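Local structure of putative methyl-accepting chemotaxis protein (Salmonella enterica subsp. enterica serovar Typhimurium str. LT2, 6DB1) at residues F32-V35 and T36-R40; T50-F53 and A54-R57; Q58-E61 and N62-K66; R84-L87 and S88-A92; G97-P100 and Q101-A105. The protein probably senses chemical signals through this N-terminal ligand-binding domain and relays them to the cell's chemotaxis machinery. All coordinates share one frame; numbering follows the deposited sequence. Where two conformers were deposited one is given.

In the fold
Three of the four helices of this antiparallel bundle carry the five contacts: helix 13-46 holds contact 1, contact 2 joins the loop before helix 54-73 to its first turn, contact 3 follows on that same helix, and helix 80-105 holds contacts 4 and 5. Contacts 1, 2, 3 and 5 meet around the selenomethionine M102, which packs on L38 and F34 of contact 1, A56 of contact 2 and L60 of contact 3. Contacts 1 and 2 are closest, with centres about 10 Å apart. Contact 4 lies on the other side of the chain's centre from contacts 1 and 2, about 21 Å from the first and 26 Å from the second between centres, and touches contact 3 through W90.

Contact 1 (F32-V35 and T36-R40); sequences FRFV and TRLSR
T36 turns its hydroxyl back onto the preceding helical turn and donates from OG1 to R33 O at 2.7 Å. With OG1 lodged between the backbone N and the carbonyl carbon (chi1 67°), the hydroxyl arrives in the carbonyl plane, on a lone pair. The backbone N of T36 is held less firmly, by weak bonds to F32 O and R33 O. R37 follows with the ordinary helical bond to the same carbonyl, its N 2.7 Å from R33 O and the N-H almost straight at 179°. R33 O is therefore gripped by two strong donors, one from the main chain and one from a side chain. L38 supplies the apolar part: its N reaches F34 O at 3.0 Å, and its CD2 lies 3.6 Å from F34 CZ, the two side chains running alongside each other toward helix 80-105. S39 N closes the turn with a weak bond to V35 O. Chemically, the helix divides into two sides: a threonine hydroxyl satisfied by its own backbone, and an apolar phenylalanine-leucine pair offered to the bundle interior.

Contact 2 (T50-F53 and A54-R57); sequences TPDF and APAR
D52 and A54 provide the first group of interactions, the polar ones that begin helix 54-73. D52 OD1 accepts from A54 N at 3.0 Å, a capping bond that closes an Asx turn. The N-H comes from above the carboxylate plane, 59° out of it, and the carboxylate reaches it because CG stands anti to the D52 backbone N (chi1 168°). The first helical backbone bond joins R57 N to F53 O at 3.0 Å and is nearly straight, at 176°. A water adds a bridge at this end: it donates to D52 O at 2.6 Å and accepts from A56 N at 3.0 Å, tying the connection before the helix to its first turn. The arrangement is a helix N-terminus in a four-helix bundle, where P55 is well placed, since a ring nitrogen in the first turn has no hydrogen to give and no earlier carbonyl is left waiting for one.

Packing forms the second group. The D52 carboxylate lies against the proline ring, with D52 CG 3.4 Å from P55 CD. F53 CB sits over one face of the R57 guanidinium, toward its rim and 4.0 Å from NE, while R57 NH1 bonds to Q106 OE1. The F53 ring has P51 CB over one face and also packs on M42 of helix 13-46 and M102 of helix 80-105.

Contact 3 (Q58-E61 and N62-K66); sequences QSLE and NMRQK
Two turns in the middle of helix 54-73 make up this contact, and across them each residue from Q58 to E61 meets the one four places on. The backbone ladder is regular: N62 N reaches Q58 O at 2.8 Å, M63 N reaches S59 O at the same length, and R64 N and Q65 N continue the series to L60 O and E61 O.

Beyond the backbone, Q58 and N62 lie side by side with their amide planes 43° apart. They do not bond directly. A water joins them instead, donating to Q58 OE1 at 2.5 Å and accepting from N62 ND2 at 2.6 Å, while Q58 CG lies 3.8 Å from N62 ND2. Besides holding the water, N62 ND2 bonds to Q30 OE1 of helix 13-46, the neighbouring helix of the four-helix bundle.

A different chemistry occupies the side of R64. Its chain is extended at first, with CG anti to the backbone N, and then bends at chi3 (-55°), bringing NH2 to 3.6 Å from L60 CD2 as the two side chains run alongside. E61 comes to the guanidinium at its edge, near its plane, with OE1 4.0 Å from NE. That is too long for a salt bridge, so the opposite charges probably attract only loosely. L60 itself packs on V98 and M102 of helix 80-105.

Contact 4 (R84-L87 and S88-A92); sequences REVL and SNWQA
E85 and N89, one turn apart on helix 80-105, bring their polar ends to the same neighbour. E85 OE1 forms a salt bridge with R134 NE of helix 110-144, and both side chains reach for S131 of that helix, E85 OE2 firmly and N89 ND2 weakly. No bond joins the pair directly. CG of N89 stands anti to its carbonyl carbon (chi1 -70°), leaning the amide back toward E85, so that E85 CG comes within 4.0 Å of N89 ND2 with the carboxylate and amide planes turned 59° apart. Four good backbone bonds run beneath these side chains. W90 N lies 2.9 Å from V86 O, Q91 N meets L87 O at the same length, and N89 N meets E85 O at 3.0 Å. The fourth carbonyl, R84 O, has two donors of unequal strength: S88 N at 3.1 Å, and S88 OG at 3.3 Å in a weak bond. Farther out, packing takes over: V86 CG1 lies at the edge of the W90 ring, near its plane, 4.2 Å from CE3. With CG anti to the backbone N (chi1 -168°), the indole leads away from the turn before. W90 is buried in the bundle, meeting F128 of helix 110-144 edge-to-face, L67 and M70 of helix 54-73, and L24 of helix 13-46; V86 packs on L24 and F135, and L87 on M70.

Contact 5 (G97-P100 and Q101-A105); sequences GVVP and QMQLA
Helix 80-105 is kinked at P100, whose ring nitrogen cannot bond to the turn before, and the ladder beyond it tightens step by step. Q101 N makes only a weak bond of 3.3 Å to G97 O; M102 N lies 3.1 Å from V98 O and Q103 N 3.0 Å from V99 O, while L104 N is 2.7 Å from P100 O. This is the familiar proline kink of a long helix, here near the end of one helix of the four-helix bundle. G97 O also takes a weak bond from H116 NE2 of helix 110-144.

The Q101 side chain folds back over that same carbonyl. Its CG stands anti to the Q101 carbonyl carbon (chi1 -71°), which places it 3.2 Å from G97 O, and the extended chain carries NE2 on to T121 OG1. P100 and Q101 both pack on H116. The selenomethionine M102 leads away from its own helix and lies among F34, L38, A56 and L60. Elsewhere on the helix V99 and Q103 run alongside, pointing the same way, with V99 CG1 3.9 Å from Q103 CD and 3.7 Å from Q103 OE1.

Contact 1 (F32-V35 and T36-R40)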
loop_
_atom_site.group_PDB
_atom_site.type_symbol
_atom_site.label_atom_id
_atom_site.label_comp_id
_atom_site.label_asym_id
_atom_site.label_seq_id
_atom_site.Cartn_x
_atom_site.Cartn_y
_atom_site.Cartn_z
ATOM N N PHE A 32 3.294 -6.374 -1.262
ATOM C CA PHE A 32 4.624 -5.872 -1.612
ATOM C C PHE A 32 5.657 -6.508 -0.687
ATOM O O PHE A 32 6.737 -6.884 -1.143
ATOM C CB PHE A 32 4.740 -4.344 -1.590
ATOM C CG PHE A 32 3.916 -3.631 -2.634
ATOM C CD1 PHE A 32 3.738 -4.177 -3.897
ATOM C CD2 PHE A 32 3.429 -2.357 -2.401
ATOM C CE1 PHE A 32 3.000 -3.513 -4.865
ATOM C CE2 PHE A 32 2.699 -1.688 -3.374
ATOM C CZ PHE A 32 2.482 -2.268 -4.604
ATOM N N ARG A 33 5.322 -6.648 0.586
ATOM C CA ARG A 33 6.252 -7.262 1.494
ATOM C C ARG A 33 6.579 -8.670 1.000
ATOM O O ARG A 33 7.744 -9.007 0.840
ATOM C CB ARG A 33 5.714 -7.304 2.925
ATOM C CG ARG A 33 5.792 -5.971 3.658
ATOM C CD ARG A 33 5.249 -6.087 5.066
ATOM N NE ARG A 33 5.479 -4.872 5.823
ATOM C CZ ARG A 33 5.103 -4.695 7.081
ATOM N NH1 ARG A 33 4.446 -5.657 7.708
ATOM N NH2 ARG A 33 5.390 -3.565 7.702
ATOM N N PHE A 34 5.547 -9.456 0.740
ATOM C CA PHE A 34 5.702 -10.822 0.303
ATOM C C PHE A 34 6.750 -10.948 -0.805
ATOM O O PHE A 34 7.566 -11.848 -0.756
ATOM C CB PHE A 34 4.378 -11.383 -0.215
ATOM C CG PHE A 34 4.546 -12.672 -0.974
ATOM C CD1 PHE A 34 4.695 -13.871 -0.300
ATOM C CD2 PHE A 34 4.589 -12.677 -2.358
ATOM C CE1 PHE A 34 4.881 -15.054 -0.993
ATOM C CE2 PHE A 34 4.767 -13.863 -3.050
ATOM C CZ PHE A 34 4.922 -15.047 -2.367
ATOM N N VAL A 35 6.699 -10.060 -1.792
ATOM C CA VAL A 35 7.593 -10.115 -2.927
ATOM C C VAL A 35 9.037 -9.892 -2.472
ATOM O O VAL A 35 9.940 -10.513 -3.005
ATOM C CB VAL A 35 7.200 -9.094 -4.009
ATOM C CG1 VAL A 35 8.251 -9.006 -5.107
ATOM C CG2 VAL A 35 5.833 -9.401 -4.597
ATOM N N THR A 36 9.250 -9.005 -1.503
ATOM C CA THR A 36 10.596 -8.717 -1.032
ATOM C C THR A 36 11.080 -9.824 -0.088
ATOM O O THR A 36 12.214 -10.303 -0.209
ATOM C CB THR A 36 10.677 -7.356 -0.335
ATOM O OG1 THR A 36 9.927 -7.417 0.876
ATOM C CG2 THR A 36 10.170 -6.219 -1.195
ATOM N N ARG A 37 10.200 -10.215 0.831
ATOM C CA ARG A 37 10.477 -11.260 1.813
ATOM C C ARG A 37 11.024 -12.499 1.090
ATOM O O ARG A 37 12.136 -12.983 1.374
ATOM C CB ARG A 37 9.182 -11.627 2.548
ATOM C CG ARG A 37 8.348 -10.437 3.009
ATOM C CD ARG A 37 8.544 -9.927 4.427
ATOM N NE ARG A 37 7.855 -10.759 5.410
ATOM C CZ ARG A 37 7.623 -10.404 6.671
ATOM N NH1 ARG A 37 7.019 -11.243 7.497
ATOM N NH2 ARG A 37 7.990 -9.210 7.101
ATOM N N LEU A 38 10.241 -12.961 0.116
ATOM C CA LEU A 38 10.524 -14.195 -0.658
ATOM C C LEU A 38 11.830 -14.071 -1.456
ATOM O O LEU A 38 12.573 -15.059 -1.602
ATOM C CB LEU A 38 9.355 -14.483 -1.606
ATOM C CG LEU A 38 9.486 -15.768 -2.424
ATOM C CD1 LEU A 38 9.790 -16.949 -1.515
ATOM C CD2 LEU A 38 8.232 -16.033 -3.251
ATOM N N SER A 39 12.075 -12.887 -2.002
ATOM C CA SER A 39 13.277 -12.651 -2.791
ATOM C C SER A 39 14.534 -12.813 -1.917
ATOM O O SER A 39 15.498 -13.472 -2.330
ATOM C CB SER A 39 13.212 -11.299 -3.451
ATOM O OG SER A 39 14.409 -11.018 -4.154
ATOM N N ARG A 40 14.527 -12.247 -0.705
ATOM C CA ARG A 40 15.695 -12.358 0.178
ATOM C C ARG A 40 15.922 -13.826 0.569
ATOM O O ARG A 40 17.079 -14.287 0.645
ATOM C CB ARG A 40 15.543 -11.483 1.423
ATOM C CG ARG A 40 15.394 -9.997 1.127
ATOM C CD ARG A 40 15.581 -9.154 2.374
ATOM N NE ARG A 40 14.814 -9.668 3.502
ATOM C CZ ARG A 40 13.534 -9.398 3.741
ATOM N NH1 ARG A 40 12.854 -8.619 2.917
ATOM N NH2 ARG A 40 12.939 -9.907 4.806
#

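Contact 2 (T50-F53 and A54-R57)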
loop_
_atom_site.group_PDB
_atom_site.type_symbol
_atom_site.label_atom_id
_atom_site.label_comp_id
_atom_site.label_asym_id
_atom_site.label_seq_id
_atom_site.Cartn_x
_atom_site.Cartn_y
_atom_site.Cartn_z
ATOM N N THR A 50 20.655 -22.095 3.705
ATOM C CA THR A 50 19.393 -22.653 4.219
ATOM C C THR A 50 18.351 -21.524 4.339
ATOM O O THR A 50 18.361 -20.749 5.297
ATOM C CB THR A 50 19.635 -23.361 5.559
ATOM O OG1 THR A 50 20.786 -24.201 5.424
ATOM C CG2 THR A 50 18.446 -24.173 6.022
ATOM N N PRO A 51 17.422 -21.441 3.379
ATOM C CA PRO A 51 16.449 -20.349 3.436
ATOM C C PRO A 51 15.453 -20.436 4.604
ATOM O O PRO A 51 15.164 -21.529 5.101
ATOM C CB PRO A 51 15.682 -20.482 2.109
ATOM C CG PRO A 51 15.681 -21.966 1.853
ATOM C CD PRO A 51 17.039 -22.421 2.348
ATOM N N ASP A 52 14.986 -19.274 5.056
ATOM C CA ASP A 52 13.957 -19.190 6.085
ATOM C C ASP A 52 12.740 -18.686 5.347
ATOM O O ASP A 52 12.739 -17.564 4.857
ATOM C CB ASP A 52 14.305 -18.207 7.209
ATOM C CG ASP A 52 13.034 -17.912 8.150
ATOM O OD1 ASP A 52 12.266 -18.864 8.262
ATOM O OD2 ASP A 52 12.963 -16.798 8.715
ATOM N N PHE A 53 11.720 -19.527 5.224
ATOM C CA PHE A 53 10.497 -19.144 4.523
ATOM C C PHE A 53 9.427 -18.638 5.493
ATOM O O PHE A 53 8.412 -18.111 5.040
ATOM C CB PHE A 53 9.927 -20.324 3.740
ATOM C CG PHE A 53 10.802 -20.767 2.600
ATOM C CD1 PHE A 53 11.009 -19.928 1.517
ATOM C CD2 PHE A 53 11.392 -22.021 2.594
ATOM C CE1 PHE A 53 11.814 -20.324 0.462
ATOM C CE2 PHE A 53 12.186 -22.423 1.531
ATOM C CZ PHE A 53 12.394 -21.574 0.467
ATOM N N ALA A 54 9.660 -18.778 6.802
ATOM C CA ALA A 54 8.678 -18.383 7.838
ATOM C C ALA A 54 8.082 -16.985 7.576
ATOM O O ALA A 54 6.848 -16.825 7.676
ATOM C CB ALA A 54 9.310 -18.465 9.208
ATOM N N PRO A 55 8.936 -15.971 7.261
ATOM C CA PRO A 55 8.483 -14.580 7.024
ATOM C C PRO A 55 7.635 -14.389 5.754
ATOM O O PRO A 55 6.658 -13.622 5.765
ATOM C CB PRO A 55 9.746 -13.717 6.904
ATOM C CG PRO A 55 10.882 -14.699 6.735
ATOM C CD PRO A 55 10.403 -16.003 7.336
ATOM N N ALA A 56 8.022 -15.036 4.662
ATOM C CA ALA A 56 7.234 -14.911 3.437
ATOM C C ALA A 56 5.855 -15.531 3.683
ATOM O O ALA A 56 4.830 -14.934 3.346
ATOM C CB ALA A 56 7.945 -15.558 2.278
ATOM N N ARG A 57 5.849 -16.717 4.294
ATOM C CA ARG A 57 4.606 -17.414 4.632
ATOM C C ARG A 57 3.725 -16.491 5.484
ATOM O O ARG A 57 2.501 -16.524 5.366
ATOM C CB ARG A 57 4.869 -18.708 5.415
ATOM C CG ARG A 57 5.460 -19.857 4.607
ATOM C CD ARG A 57 5.945 -20.992 5.506
ATOM N NE ARG A 57 6.514 -22.105 4.753
ATOM C CZ ARG A 57 7.171 -23.139 5.281
ATOM N NH1 ARG A 57 7.664 -24.083 4.494
ATOM N NH2 ARG A 57 7.358 -23.215 6.585
HETATM O O HOH W 1 10.768 -16.081 4.035
#

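Contact 3 (Q58-E61 and N62-K66)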
loop_
_atom_site.group_PDB
_atom_site.type_symbol
_atom_site.label_atom_id
_atom_site.label_comp_id
_atom_site.label_asym_id
_atom_site.label_seq_id
_atom_site.Cartn_x
_atom_site.Cartn_y
_atom_site.Cartn_z
ATOM N N GLN A 58 4.354 -15.704 6.364
ATOM C CA GLN A 58 3.621 -14.794 7.236
ATOM C C GLN A 58 2.896 -13.741 6.393
ATOM O O GLN A 58 1.755 -13.407 6.666
ATOM C CB GLN A 58 4.564 -14.119 8.236
ATOM C CG GLN A 58 3.928 -12.963 8.995
ATOM C CD GLN A 58 4.839 -12.397 10.056
ATOM O OE1 GLN A 58 5.103 -11.196 10.096
ATOM N NE2 GLN A 58 5.350 -13.264 10.914
ATOM N N SER A 59 3.592 -13.213 5.395
ATOM C CA SER A 59 3.030 -12.190 4.537
ATOM C C SER A 59 1.886 -12.779 3.696
ATOM O O SER A 59 0.819 -12.184 3.617
ATOM C CB SER A 59 4.114 -11.552 3.699
ATOM O OG SER A 59 5.058 -10.879 4.532
ATOM N N LEU A 60 2.109 -13.944 3.088
ATOM C CA LEU A 60 1.088 -14.611 2.293
ATOM C C LEU A 60 -0.150 -14.816 3.165
ATOM O O LEU A 60 -1.264 -14.472 2.769
ATOM C CB LEU A 60 1.640 -15.940 1.770
ATOM C CG LEU A 60 0.695 -16.779 0.908
ATOM C CD1 LEU A 60 1.478 -17.684 -0.018
ATOM C CD2 LEU A 60 -0.271 -17.599 1.749
ATOM N N GLU A 61 0.070 -15.319 4.374
ATOM C CA GLU A 61 -1.023 -15.552 5.296
ATOM C C GLU A 61 -1.704 -14.219 5.666
ATOM O O GLU A 61 -2.931 -14.181 5.790
ATOM C CB GLU A 61 -0.543 -16.309 6.532
ATOM C CG GLU A 61 -1.316 -17.583 6.764
ATOM C CD GLU A 61 -2.806 -17.368 6.930
ATOM O OE1 GLU A 61 -3.573 -18.296 6.604
ATOM O OE2 GLU A 61 -3.200 -16.274 7.395
ATOM N N ASN A 62 -0.939 -13.134 5.812
ATOM C CA ASN A 62 -1.531 -11.819 6.146
ATOM C C ASN A 62 -2.363 -11.296 4.958
ATOM O O ASN A 62 -3.403 -10.657 5.157
ATOM C CB ASN A 62 -0.473 -10.799 6.577
ATOM C CG ASN A 62 0.087 -11.034 7.964
ATOM O OD1 ASN A 62 -0.494 -11.761 8.771
ATOM N ND2 ASN A 62 1.197 -10.377 8.271
HETATM N N MSE A 63 -1.901 -11.568 3.735
HETATM C CA MSE A 63 -2.593 -11.147 2.516
HETATM C C MSE A 63 -3.919 -11.873 2.398
HETATM O O MSE A 63 -4.930 -11.293 2.000
HETATM C CB MSE A 63 -1.659 -11.470 1.354
HETATM C CG MSE A 63 -1.958 -10.705 0.065
HETATM SE SE MSE A 63 -0.577 -11.107 -1.289
HETATM C CE MSE A 63 -1.725 -10.847 -2.870
ATOM N N ARG A 64 -3.911 -13.154 2.754
ATOM C CA ARG A 64 -5.101 -13.997 2.721
ATOM C C ARG A 64 -6.086 -13.516 3.798
ATOM O O ARG A 64 -7.295 -13.437 3.543
ATOM C CB ARG A 64 -4.713 -15.459 2.956
ATOM C CG ARG A 64 -5.861 -16.441 2.790
ATOM C CD ARG A 64 -5.496 -17.836 3.263
ATOM N NE ARG A 64 -4.306 -18.393 2.636
ATOM C CZ ARG A 64 -4.257 -18.950 1.418
ATOM N NH1 ARG A 64 -5.312 -18.928 0.622
ATOM N NH2 ARG A 64 -3.152 -19.552 1.010
ATOM N N GLN A 65 -5.577 -13.211 4.999
ATOM C CA GLN A 65 -6.427 -12.712 6.087
ATOM C C GLN A 65 -7.034 -11.355 5.703
ATOM O O GLN A 65 -8.181 -11.082 6.046
ATOM C CB GLN A 65 -5.654 -12.579 7.403
ATOM C CG GLN A 65 -6.464 -11.934 8.526
ATOM C CD GLN A 65 -7.726 -12.696 8.859
ATOM O OE1 GLN A 65 -7.783 -13.922 8.760
ATOM N NE2 GLN A 65 -8.751 -11.974 9.282
ATOM N N LYS A 66 -6.277 -10.491 5.032
ATOM C CA LYS A 66 -6.811 -9.186 4.652
ATOM C C LYS A 66 -7.874 -9.336 3.558
ATOM O O LYS A 66 -8.814 -8.601 3.568
ATOM C CB LYS A 66 -5.685 -8.218 4.302
ATOM C CG LYS A 66 -4.877 -7.789 5.513
ATOM C CD LYS A 66 -5.737 -7.176 6.599
ATOM C CE LYS A 66 -4.961 -6.793 7.836
ATOM N NZ LYS A 66 -5.881 -6.298 8.879
HETATM O O HOH W 2 2.874 -10.126 10.270
#

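Contact 4 (R84-L87 and S88-A92)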
loop_
_atom_site.group_PDB
_atom_site.type_symbol
_atom_site.label_atom_id
_atom_site.label_comp_id
_atom_site.label_asym_id
_atom_site.label_seq_id
_atom_site.Cartn_x
_atom_site.Cartn_y
_atom_site.Cartn_z
ATOM N N ARG A 84 -16.541 -5.589 -6.279
ATOM C CA ARG A 84 -16.357 -6.900 -6.911
ATOM C C ARG A 84 -15.053 -7.007 -7.700
ATOM O O ARG A 84 -14.414 -8.058 -7.693
ATOM C CB ARG A 84 -17.537 -7.209 -7.836
ATOM C CG ARG A 84 -18.628 -7.990 -7.127
ATOM C CD ARG A 84 -18.243 -9.457 -7.087
ATOM N NE ARG A 84 -18.677 -10.156 -5.883
ATOM C CZ ARG A 84 -17.855 -10.545 -4.916
ATOM N NH1 ARG A 84 -16.555 -10.340 -5.035
ATOM N NH2 ARG A 84 -18.334 -11.170 -3.854
ATOM N N GLU A 85 -14.704 -5.974 -8.425
ATOM C CA GLU A 85 -13.477 -5.985 -9.190
ATOM C C GLU A 85 -12.284 -6.192 -8.239
ATOM O O GLU A 85 -11.405 -7.002 -8.498
ATOM C CB GLU A 85 -13.369 -4.670 -9.957
ATOM C CG GLU A 85 -12.457 -4.736 -11.155
ATOM C CD GLU A 85 -12.123 -3.380 -11.746
ATOM O OE1 GLU A 85 -13.060 -2.668 -12.155
ATOM O OE2 GLU A 85 -10.935 -3.048 -11.801
ATOM N N VAL A 86 -12.283 -5.451 -7.130
ATOM C CA VAL A 86 -11.216 -5.483 -6.133
ATOM C C VAL A 86 -11.048 -6.893 -5.544
ATOM O O VAL A 86 -9.938 -7.417 -5.519
ATOM C CB VAL A 86 -11.493 -4.456 -5.018
ATOM C CG1 VAL A 86 -10.706 -4.746 -3.752
ATOM C CG2 VAL A 86 -11.245 -3.041 -5.507
ATOM N N LEU A 87 -12.132 -7.482 -5.075
ATOM C CA LEU A 87 -12.071 -8.808 -4.449
ATOM C C LEU A 87 -11.634 -9.876 -5.462
ATOM O O LEU A 87 -10.864 -10.769 -5.111
ATOM C CB LEU A 87 -13.439 -9.148 -3.856
ATOM C CG LEU A 87 -13.938 -8.208 -2.761
ATOM C CD1 LEU A 87 -15.358 -8.557 -2.336
ATOM C CD2 LEU A 87 -13.005 -8.225 -1.572
ATOM N N SER A 88 -12.109 -9.804 -6.700
ATOM C CA SER A 88 -11.737 -10.828 -7.685
ATOM C C SER A 88 -10.270 -10.706 -8.091
ATOM O O SER A 88 -9.604 -11.709 -8.233
ATOM C CB SER A 88 -12.622 -10.773 -8.886
ATOM O OG SER A 88 -13.917 -11.205 -8.541
ATOM N N ASN A 89 -9.779 -9.493 -8.282
ATOM C CA ASN A 89 -8.373 -9.297 -8.677
ATOM C C ASN A 89 -7.456 -9.608 -7.487
ATOM O O ASN A 89 -6.352 -10.150 -7.668
ATOM C CB ASN A 89 -8.153 -7.906 -9.280
ATOM C CG ASN A 89 -8.816 -7.768 -10.632
ATOM O OD1 ASN A 89 -9.234 -8.762 -11.219
ATOM N ND2 ASN A 89 -8.880 -6.554 -11.152
ATOM N N TRP A 90 -7.907 -9.293 -6.277
ATOM C CA TRP A 90 -7.125 -9.590 -5.079
ATOM C C TRP A 90 -6.998 -11.110 -4.961
ATOM O O TRP A 90 -5.908 -11.645 -4.788
ATOM C CB TRP A 90 -7.825 -9.022 -3.841
ATOM C CG TRP A 90 -7.034 -8.979 -2.569
ATOM C CD1 TRP A 90 -6.061 -9.832 -2.145
ATOM C CD2 TRP A 90 -7.300 -8.106 -1.459
ATOM N NE1 TRP A 90 -5.639 -9.481 -0.890
ATOM C CE2 TRP A 90 -6.390 -8.428 -0.443
ATOM C CE3 TRP A 90 -8.172 -7.036 -1.262
ATOM C CZ2 TRP A 90 -6.358 -7.749 0.769
ATOM C CZ3 TRP A 90 -8.137 -6.351 -0.070
ATOM C CH2 TRP A 90 -7.255 -6.727 0.942
ATOM N N GLN A 91 -8.146 -11.789 -5.056
ATOM C CA GLN A 91 -8.190 -13.265 -4.917
ATOM C C GLN A 91 -7.364 -13.936 -6.027
ATOM O O GLN A 91 -6.699 -14.939 -5.778
ATOM C CB GLN A 91 -9.634 -13.775 -4.882
ATOM C CG GLN A 91 -9.728 -15.297 -4.798
ATOM C CD GLN A 91 -11.090 -15.783 -4.373
ATOM O OE1 GLN A 91 -11.777 -15.149 -3.576
ATOM N NE2 GLN A 91 -11.470 -16.956 -4.854
ATOM N N ALA A 92 -7.398 -13.392 -7.239
ATOM C CA ALA A 92 -6.625 -13.971 -8.333
ATOM C C ALA A 92 -5.122 -13.807 -8.050
ATOM O O ALA A 92 -4.351 -14.752 -8.193
ATOM C CB ALA A 92 -7.021 -13.324 -9.641
#

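Contact 5 (G97-P100 and Q101-A105)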
loop_
_atom_site.group_PDB
_atom_site.type_symbol
_atom_site.label_atom_id
_atom_site.label_comp_id
_atom_site.label_asym_id
_atom_site.label_seq_id
_atom_site.Cartn_x
_atom_site.Cartn_y
_atom_site.Cartn_z
ATOM N N GLY A 97 -0.978 -16.045 -8.386
ATOM C CA GLY A 97 0.341 -15.444 -8.447
ATOM C C GLY A 97 1.208 -15.808 -7.252
ATOM O O GLY A 97 2.220 -16.496 -7.385
ATOM N N VAL A 98 0.744 -15.392 -6.081
ATOM C CA VAL A 98 1.448 -15.519 -4.819
ATOM C C VAL A 98 1.603 -16.969 -4.352
ATOM O O VAL A 98 2.701 -17.377 -3.974
ATOM C CB VAL A 98 0.728 -14.690 -3.745
ATOM C CG1 VAL A 98 1.178 -15.051 -2.341
ATOM C CG2 VAL A 98 0.890 -13.202 -4.007
ATOM N N VAL A 99 0.510 -17.706 -4.276
ATOM C CA VAL A 99 0.575 -19.059 -3.766
ATOM C C VAL A 99 1.492 -19.918 -4.647
ATOM O O VAL A 99 2.371 -20.596 -4.126
ATOM C CB VAL A 99 -0.830 -19.669 -3.601
ATOM C CG1 VAL A 99 -0.776 -21.182 -3.475
ATOM C CG2 VAL A 99 -1.561 -19.053 -2.420
ATOM N N PRO A 100 1.299 -19.905 -5.963
ATOM C CA PRO A 100 2.215 -20.737 -6.712
ATOM C C PRO A 100 3.680 -20.387 -6.417
ATOM O O PRO A 100 4.467 -21.291 -6.104
ATOM C CB PRO A 100 1.850 -20.481 -8.177
ATOM C CG PRO A 100 0.367 -20.244 -8.104
ATOM C CD PRO A 100 0.199 -19.442 -6.829
ATOM N N GLN A 101 4.033 -19.108 -6.479
ATOM C CA GLN A 101 5.417 -18.704 -6.221
ATOM C C GLN A 101 5.944 -19.376 -4.950
ATOM O O GLN A 101 7.043 -19.909 -4.946
ATOM C CB GLN A 101 5.558 -17.193 -6.061
ATOM C CG GLN A 101 5.383 -16.414 -7.355
ATOM C CD GLN A 101 5.862 -14.994 -7.185
ATOM O OE1 GLN A 101 6.535 -14.675 -6.209
ATOM N NE2 GLN A 101 5.544 -14.139 -8.146
HETATM N N MSE A 102 5.159 -19.337 -3.884
HETATM C CA MSE A 102 5.586 -19.938 -2.624
HETATM C C MSE A 102 5.782 -21.425 -2.702
HETATM O O MSE A 102 6.747 -21.953 -2.156
HETATM C CB MSE A 102 4.546 -19.679 -1.557
HETATM C CG MSE A 102 4.984 -18.501 -0.720
HETATM SE SE MSE A 102 5.966 -19.155 0.842
HETATM C CE MSE A 102 7.616 -18.278 0.279
ATOM N N GLN A 103 4.867 -22.122 -3.365
ATOM C CA GLN A 103 4.971 -23.570 -3.476
ATOM C C GLN A 103 6.138 -23.921 -4.412
ATOM O O GLN A 103 6.881 -24.888 -4.178
ATOM C CB GLN A 103 3.621 -24.143 -3.914
ATOM C CG GLN A 103 2.549 -24.005 -2.832
ATOM C CD GLN A 103 1.178 -24.505 -3.232
ATOM O OE1 GLN A 103 0.782 -24.451 -4.398
ATOM N NE2 GLN A 103 0.412 -24.950 -2.244
ATOM N N LEU A 104 6.344 -23.076 -5.409
ATOM C CA LEU A 104 7.377 -23.274 -6.404
ATOM C C LEU A 104 8.744 -22.904 -5.806
ATOM O O LEU A 104 9.760 -23.504 -6.147
ATOM C CB LEU A 104 7.008 -22.392 -7.603
ATOM C CG LEU A 104 7.355 -22.914 -8.997
ATOM C CD1 LEU A 104 6.799 -24.315 -9.217
ATOM C CD2 LEU A 104 6.802 -21.969 -10.054
ATOM N N ALA A 105 8.775 -21.941 -4.894
ATOM C CA ALA A 105 10.037 -21.510 -4.278
ATOM C C ALA A 105 10.569 -22.612 -3.352
ATOM O O ALA A 105 11.768 -22.681 -3.055
ATOM C CB ALA A 105 9.830 -20.218 -3.522
#